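Local coordinates for protein UTR4 (Saccharomyces cerevisiae, PDB 2G80) that probably catalyses the enolization of 2,3-diketo-5-methylthiopentyl-1-phosphate and dephosphorylation of the resulting enol in methionine salvage, as a magnesium-dependent HAD-superfamily hydrolase, at residues Gly40-Ile45 against Ala230-Asn235; Ile76-Phe80 against Asp102-Leu108; Gly146-Lys152 against Tyr178-Thr183; Lys152-Val158 against Ser168-Asn172. All coordinates share one frame; numbering follows the deposited sequence. Where two conformers were deposited one is given.

Overall arrangement
Contacts 1, 3 and 4 belong to the HAD core built on the parallel sheet 177-179, 140-143, 33-36, 207-211, 226-230, 246-247; contact 2 lies among the helices inserted between strands 33-36 and 140-143. Contact 1 closes the longest loop, and the other three are nested inside it. Contact 2 closes before contact 3 opens, and contact 4 is nested within contact 3. Contacts 3 and 4, centres about 14 Å apart, share K152 and helix 148-156. Contact 4 also touches contact 1, V42 CG2 lying 4.0 Å from F155 CZ. Contact 2 is about 29 Å from contact 1, centre to centre, across the chain's centre. Contact 1 borders the magnesium site, whereas contact 2 is remote helix packing.

Contact 1: residues Gly40-Ile45 against Ala230-Asn235; sequences GTVCPI and ASRPGN
R232 and N235 reach from one loop to grip two successive carbonyls of the other. The R232 guanidinium comes side-on to T41 O, giving it both NE, at 3.1 Å, and NH2, at 3.2 Å; the oxygen lies 17-18° out of the guanidinium plane, and neither bond is straight. R232 CG, anti to the carbonyl carbon (chi1 -61°), passes 3.3 Å from G40 O, and a bend at chi2 then turns the guanidinium to T41 O. N235 meets that same G40 O in the plane of its own amide, ND2 sitting on a carbonyl lone pair at 2.9 Å with an almost linear N-H (171°). Its OD1 accepts from a water that also bridges I45 N and P233 O. At the margin I45 CG2 rests 3.4 Å from G234 O, while A230 CB packs against T41 CG2. T41 OG1 hydrogen-bonds to D37, a magnesium ligand, and N235 lies beside D212, another; the contact therefore lies beside the metal site. R232 NH2 also forms a salt bridge to D129, and Y127 and F250 make cation-pi contacts with R232. The loops follow strands 33-36 and 226-230, which strand 207-211 separates in the parallel sheet; one leads to helix 46-65, the other toward strand 246-247.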
loop_
_atom_site.group_PDB
_atom_site.type_symbol
_atom_site.label_atom_id
_atom_site.label_comp_id
_atom_site.label_asym_id
_atom_site.label_seq_id
_atom_site.Cartn_x
_atom_site.Cartn_y
_atom_site.Cartn_z
ATOM N N GLY A 40 1.991 8.035 -1.884
ATOM C CA GLY A 40 1.872 9.387 -2.484
ATOM C C GLY A 40 0.464 9.977 -2.402
ATOM O O GLY A 40 0.222 11.105 -2.849
ATOM N N THR A 41 -0.477 9.233 -1.801
ATOM C CA THR A 41 -1.872 9.652 -1.683
ATOM C C THR A 41 -2.285 9.753 -0.199
ATOM O O THR A 41 -2.667 10.810 0.232
ATOM C CB THR A 41 -2.754 8.696 -2.500
ATOM O OG1 THR A 41 -2.308 8.734 -3.856
ATOM C CG2 THR A 41 -4.213 9.116 -2.450
ATOM N N VAL A 42 -2.257 8.653 0.541
ATOM C CA VAL A 42 -2.544 8.655 1.991
ATOM C C VAL A 42 -1.263 8.481 2.855
ATOM O O VAL A 42 -1.284 8.821 4.043
ATOM C CB VAL A 42 -3.687 7.624 2.402
ATOM C CG1 VAL A 42 -4.943 7.813 1.542
ATOM C CG2 VAL A 42 -3.244 6.223 2.370
ATOM N N CYS A 43 -0.180 7.972 2.244
ATOM C CA CYS A 43 1.103 7.731 2.926
ATOM C C CYS A 43 2.240 8.379 2.107
ATOM O O CYS A 43 2.173 8.378 0.854
ATOM C CB CYS A 43 1.327 6.214 3.046
ATOM S SG CYS A 43 2.753 5.659 4.036
ATOM N N PRO A 44 3.261 8.961 2.799
ATOM C CA PRO A 44 4.422 9.475 2.084
ATOM C C PRO A 44 5.070 8.394 1.230
ATOM O O PRO A 44 5.251 7.256 1.666
ATOM C CB PRO A 44 5.403 9.848 3.199
ATOM C CG PRO A 44 4.575 10.089 4.358
ATOM C CD PRO A 44 3.354 9.295 4.225
ATOM N N ILE A 45 5.426 8.789 0.033
ATOM C CA ILE A 45 6.070 7.918 -0.927
ATOM C C ILE A 45 7.449 7.453 -0.376
ATOM O O ILE A 45 7.903 6.372 -0.687
ATOM C CB ILE A 45 6.083 8.666 -2.317
ATOM C CG1 ILE A 45 6.089 7.714 -3.497
ATOM C CG2 ILE A 45 7.183 9.705 -2.374
ATOM C CD1 ILE A 45 5.623 8.430 -4.771
ATOM N N ALA A 230 -3.886 13.540 -6.278
ATOM C CA ALA A 230 -3.321 13.798 -4.955
ATOM C C ALA A 230 -1.904 14.377 -5.113
ATOM O O ALA A 230 -1.098 13.856 -5.895
ATOM C CB ALA A 230 -3.309 12.523 -4.087
ATOM N N SER A 231 -1.641 15.471 -4.395
ATOM C CA SER A 231 -0.340 16.113 -4.376
ATOM C C SER A 231 0.133 16.181 -2.933
ATOM O O SER A 231 -0.547 16.752 -2.099
ATOM C CB SER A 231 -0.432 17.513 -4.966
ATOM O OG SER A 231 0.861 17.970 -5.250
ATOM N N ARG A 232 1.279 15.568 -2.648
ATOM C CA ARG A 232 1.843 15.517 -1.315
ATOM C C ARG A 232 3.329 15.835 -1.404
ATOM O O ARG A 232 3.934 15.556 -2.464
ATOM C CB ARG A 232 1.724 14.091 -0.733
ATOM C CG ARG A 232 0.337 13.528 -0.572
ATOM C CD ARG A 232 -0.454 14.322 0.434
ATOM N NE ARG A 232 -1.715 13.674 0.763
ATOM C CZ ARG A 232 -2.506 14.034 1.778
ATOM N NH1 ARG A 232 -2.190 15.053 2.562
ATOM N NH2 ARG A 232 -3.614 13.346 2.022
ATOM N N PRO A 233 3.934 16.358 -0.296
ATOM C CA PRO A 233 5.398 16.616 -0.278
ATOM C C PRO A 233 6.178 15.342 -0.603
ATOM O O PRO A 233 5.854 14.269 -0.085
ATOM C CB PRO A 233 5.671 17.062 1.169
ATOM C CG PRO A 233 4.357 17.541 1.688
ATOM C CD PRO A 233 3.303 16.733 0.993
ATOM N N GLY A 234 7.139 15.445 -1.505
ATOM C CA GLY A 234 7.921 14.290 -1.951
ATOM C C GLY A 234 7.405 13.593 -3.199
ATOM O O GLY A 234 8.092 12.696 -3.690
ATOM N N ASN A 235 6.193 13.916 -3.680
ATOM C CA ASN A 235 5.675 13.331 -4.954
ATOM C C ASN A 235 6.371 14.005 -6.149
ATOM O O ASN A 235 6.927 15.095 -6.024
ATOM C CB ASN A 235 4.157 13.552 -5.154
ATOM C CG ASN A 235 3.281 12.730 -4.224
ATOM O OD1 ASN A 235 3.742 12.039 -3.315
ATOM N ND2 ASN A 235 1.986 12.823 -4.447
HETATM O O HOH W 1 4.683 11.550 -0.866
#

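Contact 2: residues Ile76-Phe80 against Asp102-Leu108; sequences ILSQF and DPILKQL
I104 lays its CG2 methyl over the centre of the F80 ring, a CH-pi contact with the carbon 3.7 Å from the centroid and 10° off the ring normal. The two branches of I104 divide the work: CG2, anti to the backbone N, serves the ring and also lies 3.4 Å from I76 O, whereas CG1, beside the backbone N (chi1 -53°), carries CD1 to Q79. There the glutamine, extended beyond CG, crosses the isoleucine at about a right angle, its OE1 3.3 Å from I104 CD1. The F80 ring has other neighbours at its edge. D102 OD2 stands near the ring plane, 3.6 Å from CE1, with the carboxylate turned 83° to the ring, and L108 CD2 lies at the edge beside CE2. The other oxygen of D102, OD1, accepts from I104 N at 3.0 Å from above the carboxylate plane; D102 is thus the N-cap of the helix and an edge neighbour of the phenylalanine at once. Farther along, I76 CG2 sits against L108 CB at 3.9 Å, and the methyl ends of L77 and L108 meet through their CD2 atoms. The contact joins the C-terminal end of helix 72-78 to the start of helix 103-118 among the inserted helices. Helix 85-97 packs on L77, F80 and D102 through I92, L88 and L95, while F56 of helix 46-65 touches L105 and L108.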
loop_
_atom_site.group_PDB
_atom_site.type_symbol
_atom_site.label_atom_id
_atom_site.label_comp_id
_atom_site.label_asym_id
_atom_site.label_seq_id
_atom_site.Cartn_x
_atom_site.Cartn_y
_atom_site.Cartn_z
ATOM N N ILE A 76 8.592 -20.604 4.137
ATOM C CA ILE A 76 8.664 -19.485 3.177
ATOM C C ILE A 76 10.030 -19.524 2.472
ATOM O O ILE A 76 10.077 -19.531 1.257
ATOM C CB ILE A 76 8.422 -18.082 3.832
ATOM C CG1 ILE A 76 7.012 -18.023 4.457
ATOM C CG2 ILE A 76 8.577 -16.956 2.761
ATOM C CD1 ILE A 76 6.771 -16.883 5.395
ATOM N N LEU A 77 11.108 -19.599 3.256
ATOM C CA LEU A 77 12.468 -19.603 2.722
ATOM C C LEU A 77 12.775 -20.724 1.742
ATOM O O LEU A 77 13.483 -20.485 0.774
ATOM C CB LEU A 77 13.507 -19.558 3.845
ATOM C CG LEU A 77 13.619 -18.215 4.579
ATOM C CD1 LEU A 77 14.515 -18.382 5.793
ATOM C CD2 LEU A 77 14.167 -17.093 3.703
ATOM N N SER A 78 12.227 -21.919 1.989
ATOM C CA SER A 78 12.410 -23.074 1.121
ATOM C C SER A 78 11.823 -22.863 -0.286
ATOM O O SER A 78 12.347 -23.421 -1.240
ATOM C CB SER A 78 11.833 -24.357 1.745
ATOM O OG SER A 78 10.414 -24.227 1.876
ATOM N N GLN A 79 10.776 -22.043 -0.412
ATOM C CA GLN A 79 10.163 -21.743 -1.723
ATOM C C GLN A 79 10.985 -20.858 -2.680
ATOM O O GLN A 79 10.530 -20.574 -3.785
ATOM C CB GLN A 79 8.744 -21.221 -1.546
ATOM C CG GLN A 79 7.836 -22.298 -0.931
ATOM C CD GLN A 79 6.361 -22.037 -1.163
ATOM O OE1 GLN A 79 5.875 -20.932 -0.957
ATOM N NE2 GLN A 79 5.632 -23.078 -1.573
ATOM N N PHE A 80 12.157 -20.388 -2.245
ATOM C CA PHE A 80 13.124 -19.751 -3.151
ATOM C C PHE A 80 13.898 -20.820 -3.917
ATOM O O PHE A 80 14.437 -20.518 -4.981
ATOM C CB PHE A 80 14.108 -18.841 -2.419
ATOM C CG PHE A 80 13.502 -17.588 -1.911
ATOM C CD1 PHE A 80 13.138 -16.572 -2.812
ATOM C CD2 PHE A 80 13.291 -17.390 -0.546
ATOM C CE1 PHE A 80 12.584 -15.371 -2.363
ATOM C CE2 PHE A 80 12.752 -16.207 -0.078
ATOM C CZ PHE A 80 12.385 -15.181 -0.996
ATOM N N ASP A 102 8.469 -10.843 -6.725
ATOM C CA ASP A 102 8.464 -12.295 -6.516
ATOM C C ASP A 102 7.502 -12.484 -5.333
ATOM O O ASP A 102 7.743 -11.885 -4.289
ATOM C CB ASP A 102 9.906 -12.782 -6.210
ATOM C CG ASP A 102 10.011 -14.270 -5.803
ATOM O OD1 ASP A 102 9.000 -14.989 -5.643
ATOM O OD2 ASP A 102 11.164 -14.721 -5.590
ATOM N N PRO A 103 6.437 -13.322 -5.484
ATOM C CA PRO A 103 5.495 -13.547 -4.369
ATOM C C PRO A 103 6.098 -14.208 -3.110
ATOM O O PRO A 103 5.552 -14.045 -2.022
ATOM C CB PRO A 103 4.426 -14.484 -4.986
ATOM C CG PRO A 103 5.108 -15.167 -6.056
ATOM C CD PRO A 103 6.050 -14.135 -6.654
ATOM N N ILE A 104 7.183 -14.954 -3.258
ATOM C CA ILE A 104 7.836 -15.589 -2.117
ATOM C C ILE A 104 8.547 -14.492 -1.314
ATOM O O ILE A 104 8.575 -14.574 -0.085
ATOM C CB ILE A 104 8.797 -16.761 -2.529
ATOM C CG1 ILE A 104 8.063 -17.775 -3.430
ATOM C CG2 ILE A 104 9.395 -17.424 -1.263
ATOM C CD1 ILE A 104 6.740 -18.358 -2.826
ATOM N N LEU A 105 9.110 -13.490 -2.008
ATOM C CA LEU A 105 9.698 -12.305 -1.368
ATOM C C LEU A 105 8.637 -11.539 -0.565
ATOM O O LEU A 105 8.876 -11.207 0.589
ATOM C CB LEU A 105 10.326 -11.346 -2.395
ATOM C CG LEU A 105 10.983 -10.063 -1.830
ATOM C CD1 LEU A 105 12.117 -10.437 -0.912
ATOM C CD2 LEU A 105 11.480 -9.128 -2.942
ATOM N N LYS A 106 7.483 -11.273 -1.188
ATOM C CA LYS A 106 6.371 -10.562 -0.548
ATOM C C LYS A 106 5.856 -11.238 0.705
ATOM O O LYS A 106 5.504 -10.549 1.674
ATOM C CB LYS A 106 5.210 -10.293 -1.517
ATOM C CG LYS A 106 5.572 -9.521 -2.820
ATOM C CD LYS A 106 6.589 -8.414 -2.570
ATOM C CE LYS A 106 6.892 -7.512 -3.752
ATOM N NZ LYS A 106 7.867 -6.459 -3.249
ATOM N N GLN A 107 5.819 -12.567 0.695
ATOM C CA GLN A 107 5.462 -13.319 1.890
ATOM C C GLN A 107 6.530 -13.164 2.958
ATOM O O GLN A 107 6.208 -12.971 4.121
ATOM C CB GLN A 107 5.291 -14.792 1.591
ATOM C CG GLN A 107 4.066 -15.090 0.759
ATOM C CD GLN A 107 4.050 -16.513 0.326
ATOM O OE1 GLN A 107 4.298 -17.413 1.132
ATOM N NE2 GLN A 107 3.786 -16.737 -0.955
ATOM N N LEU A 108 7.796 -13.282 2.566
ATOM C CA LEU A 108 8.877 -13.121 3.541
ATOM C C LEU A 108 8.845 -11.714 4.159
ATOM O O LEU A 108 9.009 -11.589 5.379
ATOM C CB LEU A 108 10.231 -13.417 2.924
ATOM C CG LEU A 108 11.417 -13.466 3.878
ATOM C CD1 LEU A 108 11.226 -14.572 4.929
ATOM C CD2 LEU A 108 12.684 -13.644 3.063
#

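Contact 3: residues Gly146-Lys152 against Tyr178-Thr183; sequences GSVKAQK and YFDINT
Q151 and D180 owe their reach to their first torsions: Q151 CG lies anti to its carbonyl carbon (chi1 -65°) and the chain then extends toward Y178 and F179, while D180 CG sits between backbone N and carbonyl carbon (chi1 66°), turning OD2 to V148. Within a beta-alpha-beta unit of the HAD core, Q151 ties helix 148-156 to the end of strand 177-179, and D180 ties it to the turn that follows. Q151 NE2 spans both sides of the join, giving one bond to F179 O at 2.9 Å, approached from above the carbonyl plane, and another to G146 O at 2.8 Å; both acceptors lie within 4° of the amide plane, which fixes the amide's rotation. Its OE1 is buried at the edge of the Y178 ring, 3.4 Å from Y178 CB, with no polar partner. A leucine here would probably leave F179 O and G146 O without the donor they share. Two helix starts also meet. S147 caps its helix through a weak bond from A150 N to S147 OG, whereas D180 and T183 form a capping box, D180 OD1 accepting from T183 N and T183 OG1 from D180 N. Beyond them V148 CG1 packs on Y178 CB. The extended K152 chain crosses the Y178 ring obliquely, placing CG over one face, offset toward the rim, in a CH-pi contact 3.7 Å from the centroid. On the other oxygen of D180, the anti lone pair of OD2 takes the V148 N-H, 2.9 Å from V148 N.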
loop_
_atom_site.group_PDB
_atom_site.type_symbol
_atom_site.label_atom_id
_atom_site.label_comp_id
_atom_site.label_asym_id
_atom_site.label_seq_id
_atom_site.Cartn_x
_atom_site.Cartn_y
_atom_site.Cartn_z
ATOM N N GLY A 146 0.578 -3.154 -3.441
ATOM C CA GLY A 146 0.793 -4.064 -2.320
ATOM C C GLY A 146 -0.399 -4.983 -2.172
ATOM O O GLY A 146 -1.539 -4.558 -2.428
ATOM N N SER A 147 -0.157 -6.225 -1.738
ATOM C CA SER A 147 -1.239 -7.221 -1.607
ATOM C C SER A 147 -2.216 -6.791 -0.502
ATOM O O SER A 147 -1.851 -6.004 0.387
ATOM C CB SER A 147 -0.705 -8.616 -1.273
ATOM O OG SER A 147 -0.347 -8.695 0.113
ATOM N N VAL A 148 -3.406 -7.363 -0.541
ATOM C CA VAL A 148 -4.473 -7.054 0.424
ATOM C C VAL A 148 -4.022 -7.245 1.906
ATOM O O VAL A 148 -4.310 -6.408 2.769
ATOM C CB VAL A 148 -5.752 -7.869 0.080
ATOM C CG1 VAL A 148 -6.804 -7.810 1.208
ATOM C CG2 VAL A 148 -6.359 -7.362 -1.243
ATOM N N LYS A 149 -3.288 -8.331 2.152
ATOM C CA LYS A 149 -2.738 -8.687 3.473
ATOM C C LYS A 149 -1.754 -7.611 3.938
ATOM O O LYS A 149 -1.806 -7.184 5.086
ATOM C CB LYS A 149 -2.089 -10.083 3.398
ATOM C CG LYS A 149 -1.653 -10.722 4.720
ATOM C CD LYS A 149 -1.366 -12.238 4.519
ATOM C CE LYS A 149 -0.982 -12.961 5.813
ATOM N NZ LYS A 149 -0.639 -14.400 5.519
ATOM N N ALA A 150 -0.909 -7.136 3.027
ATOM C CA ALA A 150 0.035 -6.061 3.314
ATOM C C ALA A 150 -0.635 -4.715 3.606
ATOM O O ALA A 150 -0.169 -3.929 4.448
ATOM C CB ALA A 150 1.017 -5.899 2.144
ATOM N N GLN A 151 -1.726 -4.433 2.889
ATOM C CA GLN A 151 -2.513 -3.210 3.112
ATOM C C GLN A 151 -3.160 -3.256 4.495
ATOM O O GLN A 151 -3.059 -2.302 5.254
ATOM C CB GLN A 151 -3.607 -3.087 2.052
ATOM C CG GLN A 151 -3.120 -2.899 0.614
ATOM C CD GLN A 151 -4.254 -2.913 -0.403
ATOM O OE1 GLN A 151 -5.372 -2.479 -0.112
ATOM N NE2 GLN A 151 -3.963 -3.375 -1.608
ATOM N N LYS A 152 -3.832 -4.367 4.806
ATOM C CA LYS A 152 -4.479 -4.559 6.104
ATOM C C LYS A 152 -3.512 -4.407 7.292
ATOM O O LYS A 152 -3.859 -3.817 8.320
ATOM C CB LYS A 152 -5.148 -5.931 6.183
ATOM C CG LYS A 152 -6.402 -6.078 5.387
ATOM C CD LYS A 152 -6.952 -7.506 5.540
ATOM C CE LYS A 152 -8.205 -7.753 4.656
ATOM N NZ LYS A 152 -8.775 -9.125 4.814
ATOM N N TYR A 178 -10.431 -3.737 0.246
ATOM C CA TYR A 178 -9.069 -3.626 -0.243
ATOM C C TYR A 178 -9.003 -4.308 -1.579
ATOM O O TYR A 178 -9.568 -5.382 -1.724
ATOM C CB TYR A 178 -8.100 -4.368 0.696
ATOM C CG TYR A 178 -8.224 -3.962 2.136
ATOM C CD1 TYR A 178 -9.123 -4.618 2.990
ATOM C CD2 TYR A 178 -7.448 -2.933 2.662
ATOM C CE1 TYR A 178 -9.256 -4.224 4.345
ATOM C CE2 TYR A 178 -7.571 -2.532 4.016
ATOM C CZ TYR A 178 -8.489 -3.184 4.834
ATOM O OH TYR A 178 -8.622 -2.810 6.145
ATOM N N PHE A 179 -8.286 -3.708 -2.517
ATOM C CA PHE A 179 -8.052 -4.277 -3.831
ATOM C C PHE A 179 -6.557 -4.235 -4.166
ATOM O O PHE A 179 -5.845 -3.306 -3.778
ATOM C CB PHE A 179 -8.871 -3.530 -4.905
ATOM C CG PHE A 179 -10.358 -3.631 -4.699
ATOM C CD1 PHE A 179 -11.043 -4.781 -5.062
ATOM C CD2 PHE A 179 -11.079 -2.569 -4.142
ATOM C CE1 PHE A 179 -12.438 -4.892 -4.859
ATOM C CE2 PHE A 179 -12.471 -2.658 -3.952
ATOM C CZ PHE A 179 -13.148 -3.835 -4.296
ATOM N N ASP A 180 -6.083 -5.264 -4.865
ATOM C CA ASP A 180 -4.688 -5.302 -5.319
ATOM C C ASP A 180 -4.640 -5.735 -6.798
ATOM O O ASP A 180 -5.684 -5.931 -7.456
ATOM C CB ASP A 180 -3.800 -6.140 -4.337
ATOM C CG ASP A 180 -4.148 -7.646 -4.307
ATOM O OD1 ASP A 180 -4.649 -8.210 -5.293
ATOM O OD2 ASP A 180 -3.892 -8.299 -3.279
ATOM N N ILE A 181 -3.425 -5.871 -7.310
ATOM C CA ILE A 181 -3.196 -6.278 -8.717
ATOM C C ILE A 181 -3.784 -7.672 -8.969
ATOM O O ILE A 181 -4.347 -7.903 -10.027
ATOM C CB ILE A 181 -1.697 -6.295 -9.086
ATOM C CG1 ILE A 181 -1.005 -4.949 -8.799
ATOM C CG2 ILE A 181 -1.459 -6.789 -10.569
ATOM C CD1 ILE A 181 -1.676 -3.755 -9.328
ATOM N N ASN A 182 -3.666 -8.570 -7.993
ATOM C CA ASN A 182 -4.188 -9.942 -8.095
ATOM C C ASN A 182 -5.694 -10.012 -8.047
ATOM O O ASN A 182 -6.267 -10.781 -8.793
ATOM C CB ASN A 182 -3.585 -10.865 -7.010
ATOM C CG ASN A 182 -2.057 -11.060 -7.171
ATOM O OD1 ASN A 182 -1.464 -10.656 -8.165
ATOM N ND2 ASN A 182 -1.434 -11.693 -6.186
ATOM N N THR A 183 -6.345 -9.222 -7.186
ATOM C CA THR A 183 -7.815 -9.254 -7.116
ATOM C C THR A 183 -8.513 -8.564 -8.309
ATOM O O THR A 183 -9.590 -8.989 -8.719
ATOM C CB THR A 183 -8.359 -8.630 -5.811
ATOM O OG1 THR A 183 -7.988 -7.261 -5.727
ATOM C CG2 THR A 183 -7.858 -9.369 -4.579
#

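Contact 4: residues Lys152-Val158 against Ser168-Asn172; sequences KLLFGYV and SLDLN
V158 and L169 form a single antiparallel, hydrogen-bonded bridge, V158 N to L169 O at 2.8 Å and L169 N to V158 O at 2.6 Å, and this backbone pair anchors the tight side of the contact. Next to it L171 N bonds to F155 O at 2.8 Å. Buried L171 wedges between two residues: its CG is 3.8 Å from V158 CG2, the two side chains crossing at about a right angle, and its CD1 approaches the edge of the F155 ring. N172 reaches back to the last turn of the helix: with CG beside the backbone N (chi1 -68°), it swings ND2 to K152 O at 2.8 Å, the oxygen lying 9° out of the amide plane, while OD1 bonds weakly to Y178 OH. An alanine in its place would probably leave K152 O without its side-chain donor and Y178 OH without this acceptor. D170, the exposed member of its loop, accepts from N172 N through OD1, an Asx turn that helps set the asparagine. Packing is looser round S168, where a water fills in: S168 OG stands at the edge of the Y157 ring, 3.6 Å from CD1, and links to G156 O through that water. The contact folds the loop toward strand 177-179 back over the end of helix 148-156. Helix 103-118 flanks this end, touching L153, L154 and Y157, while I38 and I175 touch F155.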
loop_
_atom_site.group_PDB
_atom_site.type_symbol
_atom_site.label_atom_id
_atom_site.label_comp_id
_atom_site.label_asym_id
_atom_site.label_seq_id
_atom_site.Cartn_x
_atom_site.Cartn_y
_atom_site.Cartn_z
ATOM N N LYS A 152 -3.832 -4.367 4.806
ATOM C CA LYS A 152 -4.479 -4.559 6.104
ATOM C C LYS A 152 -3.512 -4.407 7.292
ATOM O O LYS A 152 -3.859 -3.817 8.320
ATOM C CB LYS A 152 -5.148 -5.931 6.183
ATOM C CG LYS A 152 -6.402 -6.078 5.387
ATOM C CD LYS A 152 -6.952 -7.506 5.540
ATOM C CE LYS A 152 -8.205 -7.753 4.656
ATOM N NZ LYS A 152 -8.775 -9.125 4.814
ATOM N N LEU A 153 -2.317 -4.962 7.120
ATOM C CA LEU A 153 -1.227 -4.850 8.067
ATOM C C LEU A 153 -0.795 -3.388 8.217
ATOM O O LEU A 153 -0.677 -2.877 9.342
ATOM C CB LEU A 153 -0.073 -5.749 7.592
ATOM C CG LEU A 153 1.068 -6.007 8.555
ATOM C CD1 LEU A 153 0.552 -6.795 9.782
ATOM C CD2 LEU A 153 2.187 -6.716 7.780
ATOM N N LEU A 154 -0.611 -2.679 7.099
ATOM C CA LEU A 154 -0.280 -1.211 7.131
ATOM C C LEU A 154 -1.315 -0.372 7.882
ATOM O O LEU A 154 -0.958 0.455 8.732
ATOM C CB LEU A 154 -0.131 -0.660 5.703
ATOM C CG LEU A 154 0.381 0.780 5.509
ATOM C CD1 LEU A 154 1.174 0.936 4.187
ATOM C CD2 LEU A 154 -0.688 1.889 5.631
ATOM N N PHE A 155 -2.598 -0.559 7.544
ATOM C CA PHE A 155 -3.688 0.160 8.213
ATOM C C PHE A 155 -4.007 -0.293 9.623
ATOM O O PHE A 155 -4.744 0.403 10.321
ATOM C CB PHE A 155 -4.946 0.227 7.320
ATOM C CG PHE A 155 -4.745 1.077 6.102
ATOM C CD1 PHE A 155 -4.634 2.453 6.231
ATOM C CD2 PHE A 155 -4.613 0.520 4.851
ATOM C CE1 PHE A 155 -4.428 3.276 5.118
ATOM C CE2 PHE A 155 -4.390 1.327 3.739
ATOM C CZ PHE A 155 -4.310 2.722 3.885
ATOM N N GLY A 156 -3.470 -1.444 10.052
ATOM C CA GLY A 156 -3.615 -1.867 11.438
ATOM C C GLY A 156 -2.658 -1.205 12.422
ATOM O O GLY A 156 -2.881 -1.300 13.641
ATOM N N TYR A 157 -1.592 -0.561 11.912
ATOM C CA TYR A 157 -0.474 -0.006 12.735
ATOM C C TYR A 157 0.001 1.356 12.227
ATOM O O TYR A 157 1.171 1.565 11.860
ATOM C CB TYR A 157 0.677 -1.017 12.745
ATOM C CG TYR A 157 0.323 -2.363 13.356
ATOM C CD1 TYR A 157 0.367 -2.549 14.742
ATOM C CD2 TYR A 157 -0.056 -3.451 12.555
ATOM C CE1 TYR A 157 0.047 -3.769 15.325
ATOM C CE2 TYR A 157 -0.361 -4.685 13.116
ATOM C CZ TYR A 157 -0.305 -4.834 14.509
ATOM O OH TYR A 157 -0.619 -6.000 15.121
ATOM N N VAL A 158 -0.933 2.294 12.292
ATOM C CA VAL A 158 -0.768 3.622 11.794
ATOM C C VAL A 158 -0.178 4.505 12.890
ATOM O O VAL A 158 -0.629 4.480 14.044
ATOM C CB VAL A 158 -2.156 4.190 11.272
ATOM C CG1 VAL A 158 -2.055 5.641 10.881
ATOM C CG2 VAL A 158 -2.678 3.338 10.122
ATOM N N SER A 168 0.468 2.836 18.076
ATOM C CA SER A 168 -0.075 3.015 16.749
ATOM C C SER A 168 -1.625 2.967 16.799
ATOM O O SER A 168 -2.203 2.592 17.811
ATOM C CB SER A 168 0.441 1.923 15.834
ATOM O OG SER A 168 0.083 0.635 16.336
ATOM N N LEU A 169 -2.272 3.384 15.711
ATOM C CA LEU A 169 -3.732 3.408 15.565
ATOM C C LEU A 169 -4.149 2.327 14.563
ATOM O O LEU A 169 -3.430 2.045 13.609
ATOM C CB LEU A 169 -4.202 4.766 15.015
ATOM C CG LEU A 169 -3.722 6.016 15.737
ATOM C CD1 LEU A 169 -4.189 7.232 14.999
ATOM C CD2 LEU A 169 -4.202 6.015 17.195
ATOM N N ASP A 170 -5.337 1.768 14.767
ATOM C CA ASP A 170 -5.895 0.759 13.876
ATOM C C ASP A 170 -7.016 1.437 13.079
ATOM O O ASP A 170 -8.002 1.913 13.653
ATOM C CB ASP A 170 -6.421 -0.426 14.688
ATOM C CG ASP A 170 -6.915 -1.597 13.811
ATOM O OD1 ASP A 170 -6.849 -1.571 12.559
ATOM O OD2 ASP A 170 -7.379 -2.589 14.400
ATOM N N LEU A 171 -6.832 1.511 11.765
ATOM C CA LEU A 171 -7.846 2.036 10.861
ATOM C C LEU A 171 -8.646 0.956 10.129
ATOM O O LEU A 171 -9.539 1.307 9.368
ATOM C CB LEU A 171 -7.207 2.955 9.826
ATOM C CG LEU A 171 -6.392 4.162 10.327
ATOM C CD1 LEU A 171 -6.127 5.065 9.107
ATOM C CD2 LEU A 171 -7.091 4.934 11.432
ATOM N N ASN A 172 -8.352 -0.330 10.353
ATOM C CA ASN A 172 -9.070 -1.414 9.646
ATOM C C ASN A 172 -10.583 -1.436 9.867
ATOM O O ASN A 172 -11.317 -1.787 8.951
ATOM C CB ASN A 172 -8.428 -2.798 9.880
ATOM C CG ASN A 172 -7.031 -2.917 9.225
ATOM O OD1 ASN A 172 -6.834 -2.604 8.050
ATOM N ND2 ASN A 172 -6.077 -3.356 9.997
HETATM O O HOH W 2 -2.423 -0.362 15.970
#